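Local coordinates for protein D-isomer specific 2-hydroxyacid dehydrogenase NAD-binding (Xanthobacter autotrophicus, PDB 4XA8) that probably works as an NAD(P)H-dependent oxidoreductase of the D-isomer-specific 2-hydroxyacid dehydrogenase family, binding its dinucleotide cofactor in a Rossmann-type domain, at residues A243-A246 and A247-G251; N217-R220 and L221-P225; E46-P49 and E50-R53; I37-G41 and D42-E46. All blocks are in the same frame, centred on the assembly; numbering follows the deposited sequence.

Contact 1 (A243-A246 and A247-G251); sequences ALIA and ALRSG
L244 and L248, one helical turn apart, lie side by side and point the same way, CG of L244 4.1 Å from CD1 of L248. The leucines get there by different torsions: L244 carries CG anti to its backbone N (chi1 177°), whereas L248 carries it anti to the carbonyl carbon (chi1 -78°). A second pair runs alongside on another face, where CG2 of I245 sits 3.7 Å from NE of R249; the extended arginine brings its guanidinium end, NE and NH2, beside this methyl at an oblique angle. A247, with only a methyl, lets the helix lie close on strand 253-258.

Beneath these side chains run the i to i+4 bonds of helix 241-250, among them L248 N to L244 O at 3.0 Å and R249 N to I245 O at 2.9 Å. Farther out, L244, A247 and L248 all rest on I253 of the following strand, in the beta-alpha-beta unit of strands 228-232 and 253-258, while A243 leans on helix 218-223. The helix ends in a Schellman motif: G251 takes a positive phi of 82°, where a CB would collide with the carbonyl oxygen of S250, so glycine suits the site. S250 OG reaches A247 O at 3.2 Å from above the carbonyl plane. The chemistry is that of an amphipathic helix, with leucines buried against the sheet and arginine and serine at the exposed surface.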
loop_
_atom_site.group_PDB
_atom_site.type_symbol
_atom_site.label_atom_id
_atom_site.label_comp_id
_atom_site.label_asym_id
_atom_site.label_seq_id
_atom_site.Cartn_x
_atom_site.Cartn_y
_atom_site.Cartn_z
ATOM N N ALA A 243 -24.208 10.457 -5.273
ATOM C CA ALA A 243 -23.444 11.710 -5.239
ATOM C C ALA A 243 -21.945 11.480 -5.474
ATOM O O ALA A 243 -21.279 12.288 -6.108
ATOM C CB ALA A 243 -23.662 12.439 -3.912
ATOM N N LEU A 244 -21.426 10.393 -4.924
ATOM C CA LEU A 244 -20.034 9.988 -5.161
ATOM C C LEU A 244 -19.755 9.749 -6.657
ATOM O O LEU A 244 -18.781 10.238 -7.221
ATOM C CB LEU A 244 -19.684 8.737 -4.321
ATOM C CG LEU A 244 -18.260 8.188 -4.552
ATOM C CD1 LEU A 244 -17.187 9.167 -4.134
ATOM C CD2 LEU A 244 -18.038 6.862 -3.815
ATOM N N ILE A 245 -20.617 9.011 -7.311
ATOM C CA ILE A 245 -20.439 8.762 -8.730
ATOM C C ILE A 245 -20.465 10.048 -9.506
ATOM O O ILE A 245 -19.656 10.227 -10.410
ATOM C CB ILE A 245 -21.492 7.769 -9.252
ATOM C CG1 ILE A 245 -21.134 6.363 -8.738
ATOM C CG2 ILE A 245 -21.550 7.756 -10.774
ATOM C CD1 ILE A 245 -22.320 5.431 -8.693
ATOM N N ALA A 246 -21.355 10.962 -9.116
ATOM C CA ALA A 246 -21.456 12.253 -9.777
ATOM C C ALA A 246 -20.171 13.070 -9.623
ATOM O O ALA A 246 -19.645 13.610 -10.602
ATOM C CB ALA A 246 -22.672 13.036 -9.274
ATOM N N ALA A 247 -19.622 13.093 -8.424
ATOM C CA ALA A 247 -18.346 13.803 -8.181
ATOM C C ALA A 247 -17.153 13.201 -8.944
ATOM O O ALA A 247 -16.260 13.918 -9.388
ATOM C CB ALA A 247 -18.067 13.861 -6.690
ATOM N N LEU A 248 -17.159 11.887 -9.102
ATOM C CA LEU A 248 -16.151 11.209 -9.875
ATOM C C LEU A 248 -16.293 11.554 -11.356
ATOM O O LEU A 248 -15.295 11.772 -12.038
ATOM C CB LEU A 248 -16.259 9.692 -9.665
ATOM C CG LEU A 248 -15.657 9.175 -8.351
ATOM C CD1 LEU A 248 -16.056 7.743 -8.020
ATOM C CD2 LEU A 248 -14.148 9.274 -8.420
ATOM N N ARG A 249 -17.519 11.590 -11.841
ATOM C CA ARG A 249 -17.754 11.944 -13.251
ATOM C C ARG A 249 -17.376 13.404 -13.582
ATOM O O ARG A 249 -16.914 13.691 -14.671
ATOM C CB ARG A 249 -19.221 11.705 -13.630
ATOM C CG ARG A 249 -19.662 10.260 -13.677
ATOM C CD ARG A 249 -20.915 10.151 -14.532
ATOM N NE ARG A 249 -21.710 8.942 -14.296
ATOM C CZ ARG A 249 -21.453 7.721 -14.786
ATOM N NH1 ARG A 249 -20.373 7.468 -15.533
ATOM N NH2 ARG A 249 -22.281 6.721 -14.500
ATOM N N SER A 250 -17.553 14.327 -12.657
ATOM C CA SER A 250 -17.241 15.723 -12.937
ATOM C C SER A 250 -15.747 16.043 -12.744
ATOM O O SER A 250 -15.288 17.169 -13.043
ATOM C CB SER A 250 -18.074 16.616 -12.026
ATOM O OG SER A 250 -17.650 16.441 -10.667
ATOM N N GLY A 251 -15.003 15.097 -12.188
ATOM C CA GLY A 251 -13.616 15.315 -11.856
ATOM C C GLY A 251 -13.428 16.034 -10.534
ATOM O O GLY A 251 -12.318 16.377 -10.210
#

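Contact 2 (N217-R220 and L221-P225)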
loop_
_atom_site.group_PDB
_atom_site.type_symbol
_atom_site.label_atom_id
_atom_site.label_comp_id
_atom_site.label_asym_id
_atom_site.label_seq_id
_atom_site.Cartn_x
_atom_site.Cartn_y
_atom_site.Cartn_z
ATOM N N ASN A 217 -22.848 13.265 1.759
ATOM C CA ASN A 217 -23.805 13.569 0.686
ATOM C C ASN A 217 -23.197 14.546 -0.336
ATOM O O ASN A 217 -22.024 14.921 -0.227
ATOM C CB ASN A 217 -25.094 14.154 1.292
ATOM C CG ASN A 217 -24.858 15.465 2.068
ATOM O OD1 ASN A 217 -23.819 16.129 1.952
ATOM N ND2 ASN A 217 -25.839 15.852 2.832
ATOM N N ALA A 218 -23.976 14.976 -1.325
ATOM C CA ALA A 218 -23.458 15.935 -2.311
ATOM C C ALA A 218 -22.871 17.204 -1.672
ATOM O O ALA A 218 -21.822 17.666 -2.063
ATOM C CB ALA A 218 -24.545 16.302 -3.309
ATOM N N GLU A 219 -23.574 17.786 -0.704
ATOM C CA GLU A 219 -23.090 19.011 -0.071
ATOM C C GLU A 219 -21.697 18.840 0.586
ATOM O O GLU A 219 -20.822 19.706 0.435
ATOM C CB GLU A 219 -24.110 19.468 0.959
ATOM C CG GLU A 219 -23.787 20.789 1.634
ATOM C CD GLU A 219 -24.790 21.104 2.713
ATOM O OE1 GLU A 219 -25.984 21.103 2.385
ATOM O OE2 GLU A 219 -24.397 21.314 3.880
ATOM N N ARG A 220 -21.496 17.734 1.298
ATOM C CA ARG A 220 -20.211 17.459 1.983
ATOM C C ARG A 220 -19.097 17.095 1.021
ATOM O O ARG A 220 -17.939 17.503 1.218
ATOM C CB ARG A 220 -20.350 16.335 3.003
ATOM C CG ARG A 220 -20.715 16.840 4.400
ATOM C CD ARG A 220 -22.101 17.349 4.450
ATOM N NE ARG A 220 -22.550 17.768 5.775
ATOM C CZ ARG A 220 -23.400 17.088 6.551
ATOM N NH1 ARG A 220 -23.881 15.905 6.197
ATOM N NH2 ARG A 220 -23.797 17.609 7.706
ATOM N N LEU A 221 -19.412 16.272 0.029
ATOM C CA LEU A 221 -18.453 15.991 -1.015
ATOM C C LEU A 221 -17.930 17.269 -1.734
ATOM O O LEU A 221 -16.747 17.341 -2.135
ATOM C CB LEU A 221 -19.045 15.025 -2.040
ATOM C CG LEU A 221 -19.306 13.566 -1.614
ATOM C CD1 LEU A 221 -20.074 12.858 -2.736
ATOM C CD2 LEU A 221 -18.011 12.838 -1.309
ATOM N N ALA A 222 -18.826 18.237 -1.953
ATOM C CA ALA A 222 -18.451 19.474 -2.589
ATOM C C ALA A 222 -17.482 20.323 -1.740
ATOM O O ALA A 222 -16.781 21.160 -2.288
ATOM C CB ALA A 222 -19.688 20.268 -2.952
ATOM N N HIS A 223 -17.392 20.072 -0.434
ATOM C CA HIS A 223 -16.432 20.780 0.429
ATOM C C HIS A 223 -15.000 20.320 0.254
ATOM O O HIS A 223 -14.072 21.044 0.588
ATOM C CB HIS A 223 -16.774 20.563 1.893
ATOM C CG HIS A 223 -18.037 21.219 2.325
ATOM N ND1 HIS A 223 -18.353 22.513 1.980
ATOM C CD2 HIS A 223 -19.034 20.787 3.125
ATOM C CE1 HIS A 223 -19.511 22.839 2.525
ATOM N NE2 HIS A 223 -19.940 21.805 3.229
ATOM N N LEU A 224 -14.826 19.091 -0.204
ATOM C CA LEU A 224 -13.508 18.608 -0.572
ATOM C C LEU A 224 -12.917 19.478 -1.657
ATOM O O LEU A 224 -13.644 19.980 -2.485
ATOM C CB LEU A 224 -13.617 17.170 -1.073
ATOM C CG LEU A 224 -13.983 16.109 -0.038
ATOM C CD1 LEU A 224 -14.358 14.820 -0.764
ATOM C CD2 LEU A 224 -12.796 15.917 0.919
ATOM N N PRO A 225 -11.585 19.625 -1.683
ATOM C CA PRO A 225 -10.937 20.330 -2.792
ATOM C C PRO A 225 -11.084 19.587 -4.108
ATOM O O PRO A 225 -11.046 18.369 -4.129
ATOM C CB PRO A 225 -9.451 20.336 -2.400
ATOM C CG PRO A 225 -9.289 19.175 -1.488
ATOM C CD PRO A 225 -10.611 18.969 -0.789
HETATM O O HOH W 1 -21.857 20.904 5.665
#
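N217 grips the first turn of helix 218-223 twice. Its side-chain OD1 accepts R220 N at 2.9 Å, the bond of an N-cap, and its backbone O accepts L221 N at 3.0 Å in a nearly straight bond (174° at the hydrogen). Asparagine suits this place because its short amide can turn back to a backbone N-H that has no carbonyl of the helix to meet. L221 is packed tightly over the same turn, its CG 3.3 Å from N217 O, and this buried leucine meets A243 of helix 241-250. A218, small enough for close approach, touches A243 too.

This short helix is the crossover between strands 201-204 and 228-232, a beta-alpha-beta unit of the probable NAD-binding domain, and its last turn tightens as H223 N bonds to R220 O at 3.1 Å from above the carbonyl plane.

The other side is looser and wet. One water receives a hydrogen bond from R220 NE, donates to E219 OE2 at 3.1 Å, and lies 3.2 Å from H223 NE2. With CG anti to its carbonyl carbon (chi1 -68°), H223 swings its ring back along the helix, one face over E219 O, which is 3.4 Å from CD2. With an alanine here in place of the imidazole of H223, E219 O would lose the ring that covers it and the water is likely to be less firmly held between E219 and R220. R220, bent at chi2, sends NH1 to L215 O, while H223 also touches P193 and L196 of helix 192-197.

Contact 3 (E46-P49 and E50-R53); sequences EGDP and EEVR
D48 O is gripped by two donors: E51 N at 3.0 Å, coming from above the carbonyl plane, and NH1 of R36 from strand 34-37. The same aspartate uses its side chain too. With CG anti to the backbone N (chi1 -173°), OD1 lies 3.0 Å from E50 N and accepts its hydrogen bond from above the carboxylate plane, so a short acidic side chain ties down the first turn. P49 suits the place between them because it has no N-H to satisfy and its ring fixes phi near the value the turn needs. Its own carbonyl accepts V52 N at 3.2 Å.

Acidic groups crowd this surface: D48 OD1 is 4.3 Å from E50 OE1, and the two carboxylate planes stand 53° apart. Such closeness would probably raise the proton affinity of D48 and E50. E51, whose OE1 also comes near D48 OD2, has its OE2 in a salt bridge to R36. V52 turns inward instead, its CG2 3.8 Å from P49 O, and rests with P49 on F68. The bonds from E51 N to D48 O and from V52 N to P49 O span three residues each, characteristic of a 3-10 turn, here one that leads directly into strand 52-57 of the parallel sheet.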
loop_
_atom_site.group_PDB
_atom_site.type_symbol
_atom_site.label_atom_id
_atom_site.label_comp_id
_atom_site.label_asym_id
_atom_site.label_seq_id
_atom_site.Cartn_x
_atom_site.Cartn_y
_atom_site.Cartn_z
ATOM N N GLU A 46 -30.664 -27.117 3.312
ATOM C CA GLU A 46 -31.136 -28.491 3.490
ATOM C C GLU A 46 -31.324 -28.842 4.967
ATOM O O GLU A 46 -30.750 -28.199 5.860
ATOM C CB GLU A 46 -30.144 -29.493 2.872
ATOM C CG GLU A 46 -30.028 -29.443 1.352
ATOM C CD GLU A 46 -29.270 -30.639 0.777
ATOM O OE1 GLU A 46 -29.753 -31.791 0.913
ATOM O OE2 GLU A 46 -28.187 -30.438 0.178
ATOM N N GLY A 47 -32.122 -29.884 5.210
ATOM C CA GLY A 47 -32.251 -30.472 6.543
ATOM C C GLY A 47 -33.440 -29.938 7.326
ATOM O O GLY A 47 -34.070 -28.977 6.904
ATOM N N ASP A 48 -33.738 -30.571 8.466
ATOM C CA ASP A 48 -34.852 -30.164 9.346
ATOM C C ASP A 48 -34.586 -28.820 10.036
ATOM O O ASP A 48 -33.699 -28.719 10.882
ATOM C CB ASP A 48 -35.137 -31.266 10.392
ATOM C CG ASP A 48 -36.390 -30.998 11.224
ATOM O OD1 ASP A 48 -36.929 -29.861 11.199
ATOM O OD2 ASP A 48 -36.830 -31.937 11.917
ATOM N N PRO A 49 -35.349 -27.775 9.677
ATOM C CA PRO A 49 -35.035 -26.444 10.250
ATOM C C PRO A 49 -35.312 -26.314 11.761
ATOM O O PRO A 49 -34.773 -25.436 12.418
ATOM C CB PRO A 49 -35.924 -25.475 9.439
ATOM C CG PRO A 49 -36.943 -26.319 8.772
ATOM C CD PRO A 49 -36.361 -27.698 8.607
ATOM N N GLU A 50 -36.134 -27.190 12.307
ATOM C CA GLU A 50 -36.332 -27.239 13.754
ATOM C C GLU A 50 -35.054 -27.594 14.513
ATOM O O GLU A 50 -34.938 -27.268 15.693
ATOM C CB GLU A 50 -37.471 -28.216 14.104
ATOM C CG GLU A 50 -38.815 -27.704 13.622
ATOM C CD GLU A 50 -39.986 -28.446 14.226
ATOM O OE1 GLU A 50 -40.397 -29.457 13.625
ATOM O OE2 GLU A 50 -40.482 -28.004 15.288
ATOM N N GLU A 51 -34.088 -28.222 13.842
ATOM C CA GLU A 51 -32.837 -28.631 14.498
ATOM C C GLU A 51 -31.814 -27.514 14.544
ATOM O O GLU A 51 -30.779 -27.654 15.192
ATOM C CB GLU A 51 -32.245 -29.880 13.821
ATOM C CG GLU A 51 -33.081 -31.131 14.049
ATOM C CD GLU A 51 -32.557 -32.367 13.323
ATOM O OE1 GLU A 51 -32.964 -33.493 13.675
ATOM O OE2 GLU A 51 -31.750 -32.229 12.391
ATOM N N VAL A 52 -32.097 -26.400 13.859
ATOM C CA VAL A 52 -31.173 -25.270 13.759
ATOM C C VAL A 52 -31.317 -24.376 14.968
ATOM O O VAL A 52 -32.400 -23.860 15.254
ATOM C CB VAL A 52 -31.463 -24.429 12.501
ATOM C CG1 VAL A 52 -30.625 -23.171 12.496
ATOM C CG2 VAL A 52 -31.175 -25.251 11.259
ATOM N N ARG A 53 -30.225 -24.184 15.684
ATOM C CA ARG A 53 -30.281 -23.430 16.927
ATOM C C ARG A 53 -29.346 -22.224 16.960
ATOM O O ARG A 53 -29.479 -21.348 17.813
ATOM C CB ARG A 53 -30.008 -24.373 18.089
ATOM C CG ARG A 53 -31.092 -25.426 18.233
ATOM C CD ARG A 53 -30.685 -26.489 19.223
ATOM N NE ARG A 53 -30.922 -26.076 20.602
ATOM C CZ ARG A 53 -30.654 -26.826 21.670
ATOM N NH1 ARG A 53 -30.123 -28.038 21.535
ATOM N NH2 ARG A 53 -30.903 -26.354 22.886
HETATM O O HOH W 2 -35.007 -23.959 14.458
#

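Contact 4 (I37-G41 and D42-E46); sequences IARAG and DGHVE
D42 OD1 takes two donors of different kinds, R39 NE at 3.1 Å and the backbone N of H44, also at 3.1 Å. The first comes on the syn side, close to the carboxylate plane; the second comes from well above it and closes an Asx turn. D42 OD2 completes the salt bridge, accepting R39 NH2 at 2.9 Å through its syn lone pair. The arginine thus holds the carboxylate side-on, NE to one oxygen and NH2 to the other, with the two planes only 27° apart. Its bend at chi3, after CG has set out anti to the backbone N, turns the guanidinium to face D42. This double grip fixes the rotation of the carboxylate, and aspartate is short enough to serve the turn and the charge together.

The CG and CD2 part of the H44 ring lies over one face of the guanidinium, toward its rim, with CB 3.6 Å from R39 NH2 and the ring turned 47° to that plane. On the backbone, R39 N bonds to H44 O at 2.9 Å and R39 O receives G43 N at 2.8 Å. G41 and G43 both take positive phi; at G41 a side chain would strike D42 N. Beyond the turn A38 and V45 pack CB to CB at 4.0 Å and rest on V11 of strand 9-13, and Y13 OH bonds to G41 N. The chain doubles back, the two halves running 165° apart, as a hairpin-like loop of irregular backbone, braced by an Asx turn, which carries it away from strand 34-37, outermost within this chain, toward strand 52-57.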
loop_
_atom_site.group_PDB
_atom_site.type_symbol
_atom_site.label_atom_id
_atom_site.label_comp_id
_atom_site.label_asym_id
_atom_site.label_seq_id
_atom_site.Cartn_x
_atom_site.Cartn_y
_atom_site.Cartn_z
ATOM N N ILE A 37 -24.900 -24.735 5.313
ATOM C CA ILE A 37 -24.656 -23.503 4.556
ATOM C C ILE A 37 -25.916 -23.196 3.779
ATOM O O ILE A 37 -26.332 -23.998 2.928
ATOM C CB ILE A 37 -23.450 -23.653 3.616
ATOM C CG1 ILE A 37 -22.192 -23.912 4.453
ATOM C CG2 ILE A 37 -23.227 -22.385 2.775
ATOM C CD1 ILE A 37 -21.011 -24.462 3.646
ATOM N N ALA A 38 -26.541 -22.061 4.086
ATOM C CA ALA A 38 -27.707 -21.607 3.343
ATOM C C ALA A 38 -27.212 -20.951 2.089
ATOM O O ALA A 38 -26.199 -20.230 2.123
ATOM C CB ALA A 38 -28.521 -20.603 4.145
ATOM N N ARG A 39 -27.973 -21.147 1.018
ATOM C CA ARG A 39 -27.653 -20.677 -0.327
ATOM C C ARG A 39 -27.827 -19.164 -0.449
ATOM O O ARG A 39 -28.857 -18.629 -0.038
ATOM C CB ARG A 39 -28.601 -21.418 -1.297
ATOM C CG ARG A 39 -28.524 -20.982 -2.719
ATOM C CD ARG A 39 -29.101 -22.050 -3.618
ATOM N NE ARG A 39 -30.562 -22.089 -3.551
ATOM C CZ ARG A 39 -31.295 -23.041 -4.121
ATOM N NH1 ARG A 39 -30.705 -24.031 -4.779
ATOM N NH2 ARG A 39 -32.619 -23.015 -4.044
ATOM N N ALA A 40 -26.816 -18.476 -0.966
ATOM C CA ALA A 40 -26.924 -17.031 -1.218
ATOM C C ALA A 40 -28.172 -16.752 -2.063
ATOM O O ALA A 40 -28.511 -17.532 -2.964
ATOM C CB ALA A 40 -25.678 -16.485 -1.910
ATOM N N GLY A 41 -28.867 -15.660 -1.749
ATOM C CA GLY A 41 -30.036 -15.259 -2.523
ATOM C C GLY A 41 -31.291 -15.630 -1.763
ATOM O O GLY A 41 -31.842 -14.812 -1.046
ATOM N N ASP A 42 -31.728 -16.881 -1.882
ATOM C CA ASP A 42 -32.997 -17.284 -1.278
ATOM C C ASP A 42 -32.797 -17.842 0.128
ATOM O O ASP A 42 -33.755 -17.970 0.893
ATOM C CB ASP A 42 -33.790 -18.249 -2.187
ATOM C CG ASP A 42 -33.058 -19.571 -2.483
ATOM O OD1 ASP A 42 -31.927 -19.758 -2.013
ATOM O OD2 ASP A 42 -33.626 -20.432 -3.209
ATOM N N GLY A 43 -31.561 -18.175 0.482
ATOM C CA GLY A 43 -31.322 -18.758 1.795
ATOM C C GLY A 43 -31.753 -20.210 1.967
ATOM O O GLY A 43 -31.807 -20.718 3.098
ATOM N N HIS A 44 -32.051 -20.895 0.864
ATOM C CA HIS A 44 -32.402 -22.299 0.942
ATOM C C HIS A 44 -31.315 -23.089 1.647
ATOM O O HIS A 44 -30.140 -23.002 1.296
ATOM C CB HIS A 44 -32.622 -22.940 -0.426
ATOM C CG HIS A 44 -32.855 -24.412 -0.326
ATOM N ND1 HIS A 44 -33.822 -24.944 0.502
ATOM C CD2 HIS A 44 -32.219 -25.470 -0.893
ATOM C CE1 HIS A 44 -33.800 -26.264 0.414
ATOM N NE2 HIS A 44 -32.842 -26.611 -0.432
ATOM N N VAL A 45 -31.720 -23.876 2.625
ATOM C CA VAL A 45 -30.800 -24.676 3.403
ATOM C C VAL A 45 -31.452 -26.059 3.513
ATOM O O VAL A 45 -32.661 -26.151 3.726
ATOM C CB VAL A 45 -30.520 -24.004 4.773
ATOM C CG1 VAL A 45 -31.784 -23.840 5.623
ATOM C CG2 VAL A 45 -29.450 -24.758 5.545
ATOM N N GLU A 46 -30.664 -27.117 3.312
ATOM C CA GLU A 46 -31.136 -28.491 3.490
ATOM C C GLU A 46 -31.324 -28.842 4.967
ATOM O O GLU A 46 -30.750 -28.199 5.860
ATOM C CB GLU A 46 -30.144 -29.493 2.872
ATOM C CG GLU A 46 -30.028 -29.443 1.352
ATOM C CD GLU A 46 -29.270 -30.639 0.777
ATOM O OE1 GLU A 46 -29.753 -31.791 0.913
ATOM O OE2 GLU A 46 -28.187 -30.438 0.178
#

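The four contacts fall into two pairs in separate parts of the chain. Contacts 1 and 2 have centres 10 Å apart and touch directly: L221 CD1 lies 3.6 Å from L244 N, and A243 CB 3.6 Å from A218 N, joining two neighbouring helices that pack beside the seven-stranded parallel sheet. Contacts 3 and 4 follow each other through the shared E46, centres 12 Å apart, between strands 34-37 and 52-57 of the five-stranded sheet. Contact 1 lies about 47 Å from contact 3, centre to centre. Side chains of L244 and R220 are about 11 Å from those of the NADPH-binding residues D259 and R175, respectively; contacts 3 and 4 lie away from the cofactor site.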